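Local coordinates for protein neutral ceramidase (Pseudomonas aeruginosa, PDB 2ZWS) that hydrolyses the N-acyl bond of ceramides to release sphingosine and a fatty acid, and also catalyses the reverse reaction, ceramide synthesis, using a bound zinc ion, at residues His107-Tyr111 and Pro387-Thr391; Asn112-Gly117 and Asn348-Leu352; Asn155-Ser161 and Gly247-Asn252; Lys220-Ser224 and Ala239-Gln243. One frame throughout, in Å; residues are numbered along the deposited sequence.

All four contacts lie in the catalytic part of the ceramidase and fall into two groups. Contacts 1 and 2 adjoin in sequence, 107-111 running on into 112-117, and touch: Ala-109 O is 3.6 Å from Phe-351 CE2, and Trp-388 CH2 is 3.8 Å from Leu-352 CD2; their centres are 13 Å apart. Contact 3 carries Ser-250, the probable nucleophile, and its Arg-160 side chain comes within about 4 Å of the zinc ion. The strand of contact 4 immediately precedes that of contact 3 in the chain, the two centres being 17 Å apart, with Gln-243 packed against the zinc ligand His-97. The nearest atoms of contacts 1 and 3 are about 12 Å apart.

Contact 1: His107-Tyr111 and Pro387-Thr391; sequences HYAMY and PWTPT
Tyr-108, just before a short, weakly bonded helical turn, and Met-110, within it, meet the Pro-387 to Thr-391 loop in a loop-to-helix packing contact of the ceramidase N-terminal domain, next to residues inferred to bind substrate. One direct hydrogen bond fixes the two backbones: Met-110 N donates to Trp-388 O at 3.0 Å, in the carbonyl plane and on a lone pair, with 157° at the hydrogen. A water adds a second link, accepting from Ala-109 N and donating to Pro-387 O. The Tyr-108 ring lies against the loop, with CG anti to its own carbonyl carbon (chi1 -75°). Pro-390 packs over one face, CA offset toward the rim and CB 4.2 Å from the ring centroid in a CH-pi contact, while Pro-387 O sits at the ring edge, 3.5 Å from Tyr-108 CD1. Further along, Ala-109 CB rests over a face of the Trp-388 indole, 4.1 Å from CD1. Tyr-111 meets the same proline as Tyr-108, its ring edge against Pro-390 CD; its hydroxyl is hydrogen-bonded to Ser-447, and its ring stands edge-to-face with that of Tyr-445, inferred to bind substrate. The side chains of Thr-389 and Met-110 lie side by side, Thr-389 CG2 3.9 Å from Met-110 CB, and Thr-389 OG1 bonds to Thr-380. At the far end of the Tyr-108 ring, a second water donates to Tyr-108 OH at 2.7 Å and accepts from Thr-391 N at 3.0 Å.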
loop_
_atom_site.group_PDB
_atom_site.type_symbol
_atom_site.label_atom_id
_atom_site.label_comp_id
_atom_site.label_asym_id
_atom_site.label_seq_id
_atom_site.Cartn_x
_atom_site.Cartn_y
_atom_site.Cartn_z
ATOM N N HIS A 107 -1.309 13.429 7.861
ATOM C CA HIS A 107 -1.383 14.724 8.533
ATOM C C HIS A 107 -0.536 14.792 9.808
ATOM O O HIS A 107 -0.470 15.844 10.438
ATOM C CB HIS A 107 -2.829 15.100 8.847
ATOM C CG HIS A 107 -3.583 15.612 7.644
ATOM N ND1 HIS A 107 -4.927 15.914 7.664
ATOM C CD2 HIS A 107 -3.162 15.861 6.383
ATOM C CE1 HIS A 107 -5.304 16.318 6.462
ATOM N NE2 HIS A 107 -4.246 16.319 5.669
ATOM N N TYR A 108 0.123 13.680 10.146
ATOM C CA TYR A 108 1.031 13.595 11.303
ATOM C C TYR A 108 2.466 13.806 10.903
ATOM O O TYR A 108 2.984 13.164 9.974
ATOM C CB TYR A 108 0.843 12.301 12.081
ATOM C CG TYR A 108 -0.409 12.382 12.879
ATOM C CD1 TYR A 108 -0.452 13.108 14.083
ATOM C CD2 TYR A 108 -1.588 11.780 12.423
ATOM C CE1 TYR A 108 -1.616 13.227 14.777
ATOM C CE2 TYR A 108 -2.767 11.913 13.137
ATOM C CZ TYR A 108 -2.772 12.619 14.320
ATOM O OH TYR A 108 -3.916 12.790 15.056
ATOM N N ALA A 109 3.120 14.724 11.621
ATOM C CA ALA A 109 4.419 15.205 11.166
ATOM C C ALA A 109 5.464 14.102 11.014
ATOM O O ALA A 109 6.250 14.150 10.087
ATOM C CB ALA A 109 4.951 16.333 12.069
ATOM N N MET A 110 5.486 13.129 11.929
ATOM C CA MET A 110 6.475 12.050 11.912
ATOM C C MET A 110 6.565 11.379 10.536
ATOM O O MET A 110 7.647 11.081 10.023
ATOM C CB MET A 110 6.123 11.004 12.982
ATOM C CG MET A 110 7.190 9.932 13.214
ATOM S SD MET A 110 8.786 10.620 13.722
ATOM C CE MET A 110 8.331 11.777 14.979
ATOM N N TYR A 111 5.396 11.151 9.940
ATOM C CA TYR A 111 5.346 10.359 8.721
ATOM C C TYR A 111 5.613 11.187 7.463
ATOM O O TYR A 111 5.843 10.608 6.393
ATOM C CB TYR A 111 4.025 9.579 8.669
ATOM C CG TYR A 111 3.826 8.763 9.938
ATOM C CD1 TYR A 111 4.807 7.888 10.362
ATOM C CD2 TYR A 111 2.648 8.851 10.688
ATOM C CE1 TYR A 111 4.670 7.158 11.556
ATOM C CE2 TYR A 111 2.476 8.111 11.860
ATOM C CZ TYR A 111 3.498 7.265 12.281
ATOM O OH TYR A 111 3.298 6.560 13.425
ATOM N N PRO A 387 0.704 16.567 18.357
ATOM C CA PRO A 387 1.687 15.475 18.505
ATOM C C PRO A 387 2.172 15.060 17.117
ATOM O O PRO A 387 1.437 15.245 16.130
ATOM C CB PRO A 387 0.888 14.334 19.156
ATOM C CG PRO A 387 -0.528 14.663 18.929
ATOM C CD PRO A 387 -0.656 16.167 18.750
ATOM N N TRP A 388 3.390 14.528 17.023
ATOM C CA TRP A 388 3.926 14.113 15.720
ATOM C C TRP A 388 3.362 12.767 15.278
ATOM O O TRP A 388 3.592 12.343 14.151
ATOM C CB TRP A 388 5.445 14.012 15.765
ATOM C CG TRP A 388 6.132 15.322 15.958
ATOM C CD1 TRP A 388 5.564 16.562 16.128
ATOM C CD2 TRP A 388 7.540 15.506 16.002
ATOM N NE1 TRP A 388 6.561 17.514 16.285
ATOM C CE2 TRP A 388 7.781 16.884 16.218
ATOM C CE3 TRP A 388 8.635 14.630 15.890
ATOM C CZ2 TRP A 388 9.078 17.404 16.308
ATOM C CZ3 TRP A 388 9.929 15.152 15.988
ATOM C CH2 TRP A 388 10.132 16.518 16.197
ATOM N N THR A 389 2.668 12.087 16.187
ATOM C CA THR A 389 2.147 10.757 15.930
ATOM C C THR A 389 0.685 10.710 16.380
ATOM O O THR A 389 0.265 11.516 17.193
ATOM C CB THR A 389 2.972 9.683 16.683
ATOM O OG1 THR A 389 3.263 10.134 18.022
ATOM C CG2 THR A 389 4.268 9.376 15.948
ATOM N N PRO A 390 -0.119 9.787 15.808
ATOM C CA PRO A 390 -1.547 9.730 16.193
ATOM C C PRO A 390 -1.831 9.319 17.630
ATOM O O PRO A 390 -1.009 8.669 18.274
ATOM C CB PRO A 390 -2.149 8.685 15.235
ATOM C CG PRO A 390 -0.998 7.962 14.634
ATOM C CD PRO A 390 0.221 8.823 14.735
ATOM N N THR A 391 -3.020 9.683 18.099
ATOM C CA THR A 391 -3.496 9.356 19.435
ATOM C C THR A 391 -4.847 8.653 19.433
ATOM O O THR A 391 -5.187 7.991 20.401
ATOM C CB THR A 391 -3.600 10.620 20.299
ATOM O OG1 THR A 391 -4.552 11.521 19.728
ATOM C CG2 THR A 391 -2.219 11.315 20.403
HETATM O O HOH W 1 -5.033 10.495 16.048
HETATM O O HOH W 2 1.866 16.289 13.640
#

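Contact 2: Asn112-Gly117 and Asn348-Leu352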
loop_
_atom_site.group_PDB
_atom_site.type_symbol
_atom_site.label_atom_id
_atom_site.label_comp_id
_atom_site.label_asym_id
_atom_site.label_seq_id
_atom_site.Cartn_x
_atom_site.Cartn_y
_atom_site.Cartn_z
ATOM N N ASN A 112 5.613 12.517 7.621
ATOM C CA ASN A 112 5.938 13.432 6.526
ATOM C C ASN A 112 7.375 14.006 6.606
ATOM O O ASN A 112 7.801 14.731 5.706
ATOM C CB ASN A 112 4.966 14.622 6.467
ATOM C CG ASN A 112 3.511 14.249 6.148
ATOM O OD1 ASN A 112 2.588 14.998 6.527
ATOM N ND2 ASN A 112 3.295 13.170 5.435
ATOM N N LEU A 113 8.124 13.656 7.653
ATOM C CA LEU A 113 9.415 14.300 7.923
ATOM C C LEU A 113 10.375 14.317 6.737
ATOM O O LEU A 113 10.871 15.388 6.351
ATOM C CB LEU A 113 10.087 13.611 9.110
ATOM C CG LEU A 113 9.676 14.049 10.501
ATOM C CD1 LEU A 113 10.378 13.176 11.563
ATOM C CD2 LEU A 113 9.984 15.539 10.725
ATOM N N SER A 114 10.648 13.142 6.164
ATOM C CA SER A 114 11.647 13.056 5.072
ATOM C C SER A 114 11.139 13.675 3.755
ATOM O O SER A 114 11.916 13.936 2.830
ATOM C CB SER A 114 12.039 11.607 4.820
ATOM O OG SER A 114 10.897 10.902 4.369
ATOM N N VAL A 115 9.820 13.860 3.668
ATOM C CA VAL A 115 9.157 14.411 2.476
ATOM C C VAL A 115 9.106 15.950 2.547
ATOM O O VAL A 115 8.711 16.619 1.559
ATOM C CB VAL A 115 7.711 13.856 2.352
ATOM C CG1 VAL A 115 7.160 14.101 0.957
ATOM C CG2 VAL A 115 7.647 12.328 2.678
ATOM N N LEU A 116 9.496 16.492 3.714
ATOM C CA LEU A 116 9.494 17.938 4.007
ATOM C C LEU A 116 8.074 18.488 4.199
ATOM O O LEU A 116 7.855 19.700 4.074
ATOM C CB LEU A 116 10.195 18.742 2.905
ATOM C CG LEU A 116 11.608 18.337 2.489
ATOM C CD1 LEU A 116 12.095 19.176 1.321
ATOM C CD2 LEU A 116 12.554 18.467 3.700
ATOM N N GLY A 117 7.123 17.607 4.517
ATOM C CA GLY A 117 5.772 18.025 4.874
ATOM C C GLY A 117 4.694 17.395 3.992
ATOM O O GLY A 117 4.922 16.396 3.303
ATOM N N ASN A 348 18.429 18.170 5.835
ATOM C CA ASN A 348 18.291 19.643 5.814
ATOM C C ASN A 348 17.982 20.261 7.182
ATOM O O ASN A 348 18.857 20.977 7.707
ATOM C CB ASN A 348 17.427 20.207 4.661
ATOM C CG ASN A 348 16.611 19.147 3.934
ATOM O OD1 ASN A 348 16.707 19.003 2.710
ATOM N ND2 ASN A 348 15.790 18.418 4.675
ATOM N N ASN A 349 16.814 20.050 7.796
ATOM C CA ASN A 349 15.520 19.658 7.217
ATOM C C ASN A 349 14.636 20.796 7.708
ATOM O O ASN A 349 14.370 20.874 8.916
ATOM C CB ASN A 349 15.053 18.325 7.823
ATOM C CG ASN A 349 13.598 17.951 7.445
ATOM O OD1 ASN A 349 12.754 18.809 7.148
ATOM N ND2 ASN A 349 13.316 16.658 7.474
ATOM N N PRO A 350 14.190 21.699 6.796
ATOM C CA PRO A 350 13.444 22.856 7.290
ATOM C C PRO A 350 12.095 22.513 7.925
ATOM O O PRO A 350 11.561 23.303 8.719
ATOM C CB PRO A 350 13.248 23.739 6.045
ATOM C CG PRO A 350 13.457 22.832 4.871
ATOM C CD PRO A 350 14.387 21.731 5.334
ATOM N N PHE A 351 11.527 21.361 7.559
ATOM C CA PHE A 351 10.277 20.957 8.167
ATOM C C PHE A 351 10.507 20.533 9.618
ATOM O O PHE A 351 9.764 20.940 10.513
ATOM C CB PHE A 351 9.622 19.867 7.278
ATOM C CG PHE A 351 8.342 19.292 7.827
ATOM C CD1 PHE A 351 7.229 20.109 8.090
ATOM C CD2 PHE A 351 8.255 17.922 8.092
ATOM C CE1 PHE A 351 6.049 19.539 8.609
ATOM C CE2 PHE A 351 7.082 17.359 8.602
ATOM C CZ PHE A 351 5.984 18.165 8.855
ATOM N N LEU A 352 11.542 19.735 9.836
ATOM C CA LEU A 352 11.937 19.364 11.195
ATOM C C LEU A 352 12.204 20.625 12.021
ATOM O O LEU A 352 11.750 20.726 13.165
ATOM C CB LEU A 352 13.191 18.480 11.158
ATOM C CG LEU A 352 13.318 17.299 12.141
ATOM C CD1 LEU A 352 14.784 16.918 12.340
ATOM C CD2 LEU A 352 12.571 17.425 13.469
#
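A Schellman motif closing the short helical turn at Asn-112 to Gly-117 meets the N-terminus of helix 350-354, which Asn-349 caps, and a single asparagine amide serves both elements. Leu-116, at positive phi, is the C-prime residue: Gly-117 N returns to Asn-112 O and Leu-116 N to Leu-113 O. Asn-349 ND2 gives Leu-113 O a second donor at 3.0 Å and 161° at the hydrogen. This N-H lies well above the carbonyl plane, and Leu-116 N reaches the same oxygen from the opposite face, so two donors grip it. At the other end of the amide, OD1 caps the helix, accepting from Leu-352 N at 3.1 Å and weakly from Phe-351 N. With CG anti to its backbone N (chi1 171°), Asn-349 places the amide between helix end and turn; Glu-345 offers ND2 a further, weak partner. Leu-116 CD2 packs alongside that amide, 3.5 Å from Asn-349 OD1, and also meets Pro-350 CD. It lies 3.4 Å from Asn-348 ND2, a nitrogen buried here without a partner in the model. Leu-113 CD2 touches both Phe-351 CD2 and Leu-352 CG, its side chain crossing that of Phe-351 at about a right angle. The Phe-351 ring is wedged against the turn: Leu-113 CA lies at its edge, near its plane, 3.8 Å from CD2, and Met-506 touches the same side chain from a neighbouring loop. Over one face sits the glycine that ends the motif, Gly-117 CA being 3.8 Å from the Phe-351 ring centroid and 3° off the normal.

Contact 3: Asn155-Ser161 and Gly247-Asn252. Unlike the reference sequence in segment 155-161: Ser-157 (reference Asn).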
loop_
_atom_site.group_PDB
_atom_site.type_symbol
_atom_site.label_atom_id
_atom_site.label_comp_id
_atom_site.label_asym_id
_atom_site.label_seq_id
_atom_site.Cartn_x
_atom_site.Cartn_y
_atom_site.Cartn_z
ATOM N N ASN A 155 9.348 -19.848 1.327
ATOM C CA ASN A 155 10.628 -19.308 0.815
ATOM C C ASN A 155 10.502 -17.852 0.280
ATOM O O ASN A 155 11.368 -17.371 -0.476
ATOM C CB ASN A 155 11.056 -20.242 -0.331
ATOM C CG ASN A 155 12.498 -20.044 -0.779
ATOM O OD1 ASN A 155 13.417 -19.906 0.043
ATOM N ND2 ASN A 155 12.708 -20.074 -2.094
ATOM N N ALA A 156 9.439 -17.161 0.673
ATOM C CA ALA A 156 9.213 -15.787 0.180
ATOM C C ALA A 156 9.666 -14.700 1.172
ATOM O O ALA A 156 9.879 -13.543 0.776
ATOM C CB ALA A 156 7.730 -15.591 -0.218
ATOM N N SER A 157 9.794 -15.059 2.453
ATOM C CA SER A 157 10.047 -14.097 3.524
ATOM C C SER A 157 11.087 -14.583 4.514
ATOM O O SER A 157 11.473 -15.765 4.516
ATOM C CB SER A 157 8.756 -13.815 4.295
ATOM O OG SER A 157 8.235 -15.024 4.827
ATOM N N ARG A 158 11.569 -13.662 5.336
ATOM C CA ARG A 158 12.506 -14.004 6.406
ATOM C C ARG A 158 12.310 -13.016 7.546
ATOM O O ARG A 158 11.901 -11.868 7.316
ATOM C CB ARG A 158 13.953 -14.004 5.900
ATOM C CG ARG A 158 14.472 -12.640 5.461
ATOM C CD ARG A 158 15.963 -12.690 5.083
ATOM N NE ARG A 158 16.827 -12.786 6.261
ATOM C CZ ARG A 158 17.188 -11.764 7.037
ATOM N NH1 ARG A 158 16.791 -10.527 6.767
ATOM N NH2 ARG A 158 17.961 -11.982 8.090
ATOM N N ASN A 159 12.580 -13.455 8.770
ATOM C CA ASN A 159 12.464 -12.559 9.893
ATOM C C ASN A 159 13.695 -11.679 10.000
ATOM O O ASN A 159 14.823 -12.180 10.070
ATOM C CB ASN A 159 12.273 -13.355 11.199
ATOM C CG ASN A 159 11.774 -12.490 12.329
ATOM O OD1 ASN A 159 12.457 -11.548 12.771
ATOM N ND2 ASN A 159 10.581 -12.819 12.836
ATOM N N ARG A 160 13.485 -10.374 10.087
ATOM C CA ARG A 160 14.607 -9.425 10.117
ATOM C C ARG A 160 15.031 -9.040 11.530
ATOM O O ARG A 160 15.982 -8.273 11.731
ATOM C CB ARG A 160 14.246 -8.183 9.266
ATOM C CG ARG A 160 13.194 -7.347 9.885
ATOM C CD ARG A 160 12.768 -6.193 9.002
ATOM N NE ARG A 160 11.909 -5.288 9.753
ATOM C CZ ARG A 160 11.360 -4.183 9.239
ATOM N NH1 ARG A 160 11.565 -3.847 7.956
ATOM N NH2 ARG A 160 10.617 -3.409 10.013
ATOM N N SER A 161 14.299 -9.550 12.510
ATOM C CA SER A 161 14.599 -9.288 13.918
ATOM C C SER A 161 14.408 -10.567 14.721
ATOM O O SER A 161 13.613 -10.606 15.670
ATOM C CB SER A 161 13.695 -8.172 14.438
ATOM O OG SER A 161 14.137 -6.955 13.870
ATOM N N GLY A 247 5.435 -6.903 10.530
ATOM C CA GLY A 247 6.307 -5.922 11.164
ATOM C C GLY A 247 7.774 -6.329 11.177
ATOM O O GLY A 247 8.672 -5.476 11.042
ATOM N N ASN A 248 8.032 -7.621 11.375
ATOM C CA ASN A 248 9.413 -8.085 11.467
ATOM C C ASN A 248 9.798 -9.026 10.324
ATOM O O ASN A 248 10.725 -9.824 10.454
ATOM C CB ASN A 248 9.735 -8.715 12.865
ATOM C CG ASN A 248 8.734 -9.813 13.277
ATOM O OD1 ASN A 248 7.727 -10.046 12.591
ATOM N ND2 ASN A 248 9.030 -10.514 14.386
ATOM N N LEU A 249 9.101 -8.901 9.183
ATOM C CA LEU A 249 9.315 -9.797 8.045
ATOM C C LEU A 249 9.747 -9.051 6.775
ATOM O O LEU A 249 9.043 -8.151 6.292
ATOM C CB LEU A 249 8.040 -10.592 7.740
ATOM C CG LEU A 249 7.598 -11.632 8.765
ATOM C CD1 LEU A 249 6.189 -12.097 8.426
ATOM C CD2 LEU A 249 8.527 -12.819 8.693
ATOM N N SER A 250 10.874 -9.482 6.231
ATOM C CA SER A 250 11.446 -8.954 4.995
ATOM C C SER A 250 11.320 -9.962 3.857
ATOM O O SER A 250 11.174 -11.180 4.087
ATOM C CB SER A 250 12.953 -8.749 5.184
ATOM O OG SER A 250 13.217 -7.732 6.122
ATOM N N PRO A 251 11.463 -9.495 2.608
ATOM C CA PRO A 251 11.572 -10.473 1.516
ATOM C C PRO A 251 12.776 -11.387 1.769
ATOM O O PRO A 251 13.837 -10.955 2.298
ATOM C CB PRO A 251 11.836 -9.604 0.278
ATOM C CG PRO A 251 11.275 -8.254 0.658
ATOM C CD PRO A 251 11.567 -8.098 2.128
ATOM N N ASN A 252 12.619 -12.643 1.405
ATOM C CA ASN A 252 13.756 -13.546 1.444
ATOM C C ASN A 252 14.792 -13.113 0.405
ATOM O O ASN A 252 14.441 -12.471 -0.597
ATOM C CB ASN A 252 13.275 -14.948 1.121
ATOM C CG ASN A 252 14.334 -16.022 1.379
ATOM O OD1 ASN A 252 15.334 -15.807 2.103
ATOM N ND2 ASN A 252 14.147 -17.166 0.743
HETATM O O HOH W 3 11.062 -9.493 16.176
#
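Asn-155 opens the pairing with its backbone O, which accepts from Asn-252 ND2 at 3.0 Å; the donor stands above the carbonyl plane, while that oxygen lies close to the plane of the Asn-252 amide. At Ala-156 the backbone O takes Asn-252 N at 3.0 Å in a nearly straight bond (172°). Ser-157, which differs from the reference Asn, forms a non-hydrogen-bonded pair with Pro-251. Arg-158 makes the hydrogen-bonded pair with Ser-250: its N donates to Ser-250 O, and its O receives Ser-250 N, both at 2.8 Å, the second nearly along the C=O axis. Its CG lies 3.6 Å from Pro-251 O. Asn-159 faces Leu-249 in the next non-hydrogen-bonded pair, and its OD1 accepts from Ser-161 N, closing an Asx turn. Arg-160 N then bonds to Asn-248 O at 2.8 Å. From CB (chi1 70°) the arginine runs extended past Ser-250, with CD 3.3 Å from Ser-250 OG, and its guanidinium forms a salt bridge to Glu-461 and a hydrogen bond to the zinc ligand Tyr-448. Finally, a water accepts from Asn-248 ND2 and donates to Ser-161 O. The backbone bonds make a two-stranded antiparallel ribbon carrying the probable nucleophile, Ser-250, beside the zinc site of the amidohydrolase.

Contact 4: Lys220-Ser224 and Ala239-Gln243; sequences KGYAS and AAFAQ
With CG anti to their own carbonyl carbons, Phe-241 (chi1 -77°) points at the helix and Lys-220 runs alongside the strand where helix 218-231 packs on strand 238-242. The segments run nearly antiparallel, at 158° between directions and 7.4 Å between axes. Strand 238-242 pairs parallel with strand 194-200 in the large mixed sheet, and helix 218-231 lies between the two in the chain, which makes this part of a beta-alpha-beta crossover. The centre of the packing is Ala-223, whose CB stands over the middle of the Phe-241 ring, 3.4 Å from its centroid and 5° off the normal, a close CH-pi contact. Trp-227 of the same helix and Ala-280 of helix 265-286 also touch this phenylalanine. Lys-220 runs along the strand's other end: its aliphatic chain passes Phe-241 O, with CD 3.4 Å away, and CE lies against the Gln-243 amide, 3.3 Å from NE2. Gln-243, bent at chi2, carries this amide against Lys-220 CE while bonding Thr-96 O and Val-203 O through NE2, which fixes it near the zinc ligand His-97. The ammonium end of Lys-220 is held by several oxygens: Gln-276 OE1 and Phe-201 O are its outside partners, and its direct bond to Ala-242 O is weak. The chain's final bend brings NZ to a water that accepts from it at 2.8 Å and donates to Ala-242 O at 3.0 Å.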
loop_
_atom_site.group_PDB
_atom_site.type_symbol
_atom_site.label_atom_id
_atom_site.label_comp_id
_atom_site.label_asym_id
_atom_site.label_seq_id
_atom_site.Cartn_x
_atom_site.Cartn_y
_atom_site.Cartn_z
ATOM N N LYS A 220 4.269 -7.031 -3.941
ATOM C CA LYS A 220 2.826 -7.336 -3.928
ATOM C C LYS A 220 2.130 -6.763 -5.135
ATOM O O LYS A 220 1.249 -7.389 -5.714
ATOM C CB LYS A 220 2.188 -6.848 -2.621
ATOM C CG LYS A 220 2.628 -7.758 -1.408
ATOM C CD LYS A 220 1.805 -7.437 -0.174
ATOM C CE LYS A 220 2.120 -8.441 0.971
ATOM N NZ LYS A 220 1.661 -9.825 0.619
ATOM N N GLY A 221 2.590 -5.600 -5.574
ATOM C CA GLY A 221 2.051 -4.999 -6.790
ATOM C C GLY A 221 2.373 -5.833 -8.019
ATOM O O GLY A 221 1.540 -5.893 -8.955
ATOM N N TYR A 222 3.563 -6.436 -8.070
ATOM C CA TYR A 222 3.884 -7.317 -9.193
ATOM C C TYR A 222 2.990 -8.564 -9.167
ATOM O O TYR A 222 2.483 -9.000 -10.197
ATOM C CB TYR A 222 5.356 -7.768 -9.214
ATOM C CG TYR A 222 5.552 -8.619 -10.451
ATOM C CD1 TYR A 222 5.545 -10.011 -10.366
ATOM C CD2 TYR A 222 5.644 -8.030 -11.720
ATOM C CE1 TYR A 222 5.660 -10.802 -11.498
ATOM C CE2 TYR A 222 5.761 -8.808 -12.876
ATOM C CZ TYR A 222 5.761 -10.197 -12.750
ATOM O OH TYR A 222 5.874 -10.990 -13.857
ATOM N N ALA A 223 2.767 -9.123 -7.981
ATOM C CA ALA A 223 1.846 -10.269 -7.889
ATOM C C ALA A 223 0.459 -9.943 -8.458
ATOM O O ALA A 223 -0.105 -10.748 -9.215
ATOM C CB ALA A 223 1.753 -10.720 -6.442
ATOM N N SER A 224 -0.097 -8.781 -8.093
ATOM C CA SER A 224 -1.413 -8.377 -8.614
ATOM C C SER A 224 -1.355 -8.222 -10.132
ATOM O O SER A 224 -2.242 -8.703 -10.876
ATOM C CB SER A 224 -1.872 -7.045 -8.033
ATOM O OG SER A 224 -2.054 -7.118 -6.619
ATOM N N ALA A 239 -7.055 -8.654 -8.571
ATOM C CA ALA A 239 -6.302 -9.434 -7.574
ATOM C C ALA A 239 -5.599 -8.490 -6.621
ATOM O O ALA A 239 -4.749 -7.710 -7.032
ATOM C CB ALA A 239 -5.256 -10.295 -8.241
ATOM N N ALA A 240 -5.977 -8.559 -5.354
ATOM C CA ALA A 240 -5.287 -7.786 -4.298
ATOM C C ALA A 240 -4.333 -8.711 -3.518
ATOM O O ALA A 240 -4.703 -9.800 -3.124
ATOM C CB ALA A 240 -6.297 -7.140 -3.333
ATOM N N PHE A 241 -3.108 -8.239 -3.285
ATOM C CA PHE A 241 -2.191 -8.888 -2.376
ATOM C C PHE A 241 -2.037 -7.986 -1.166
ATOM O O PHE A 241 -1.408 -6.903 -1.250
ATOM C CB PHE A 241 -0.862 -9.190 -3.078
ATOM C CG PHE A 241 -0.968 -10.372 -3.973
ATOM C CD1 PHE A 241 -1.580 -10.230 -5.213
ATOM C CD2 PHE A 241 -0.529 -11.637 -3.563
ATOM C CE1 PHE A 241 -1.754 -11.339 -6.066
ATOM C CE2 PHE A 241 -0.690 -12.745 -4.421
ATOM C CZ PHE A 241 -1.323 -12.593 -5.647
ATOM N N ALA A 242 -2.649 -8.427 -0.065
ATOM C CA ALA A 242 -2.716 -7.691 1.198
ATOM C C ALA A 242 -1.730 -8.244 2.238
ATOM O O ALA A 242 -1.197 -9.365 2.099
ATOM C CB ALA A 242 -4.125 -7.747 1.772
ATOM N N GLN A 243 -1.468 -7.431 3.254
ATOM C CA GLN A 243 -0.587 -7.804 4.377
ATOM C C GLN A 243 -1.328 -8.458 5.535
ATOM O O GLN A 243 -2.536 -8.287 5.678
ATOM C CB GLN A 243 0.118 -6.557 4.947
ATOM C CG GLN A 243 1.073 -5.914 3.959
ATOM C CD GLN A 243 2.372 -6.669 3.800
ATOM O OE1 GLN A 243 2.598 -7.741 4.418
ATOM N NE2 GLN A 243 3.271 -6.091 3.004
HETATM O O HOH W 4 -0.678 -11.223 -0.180
#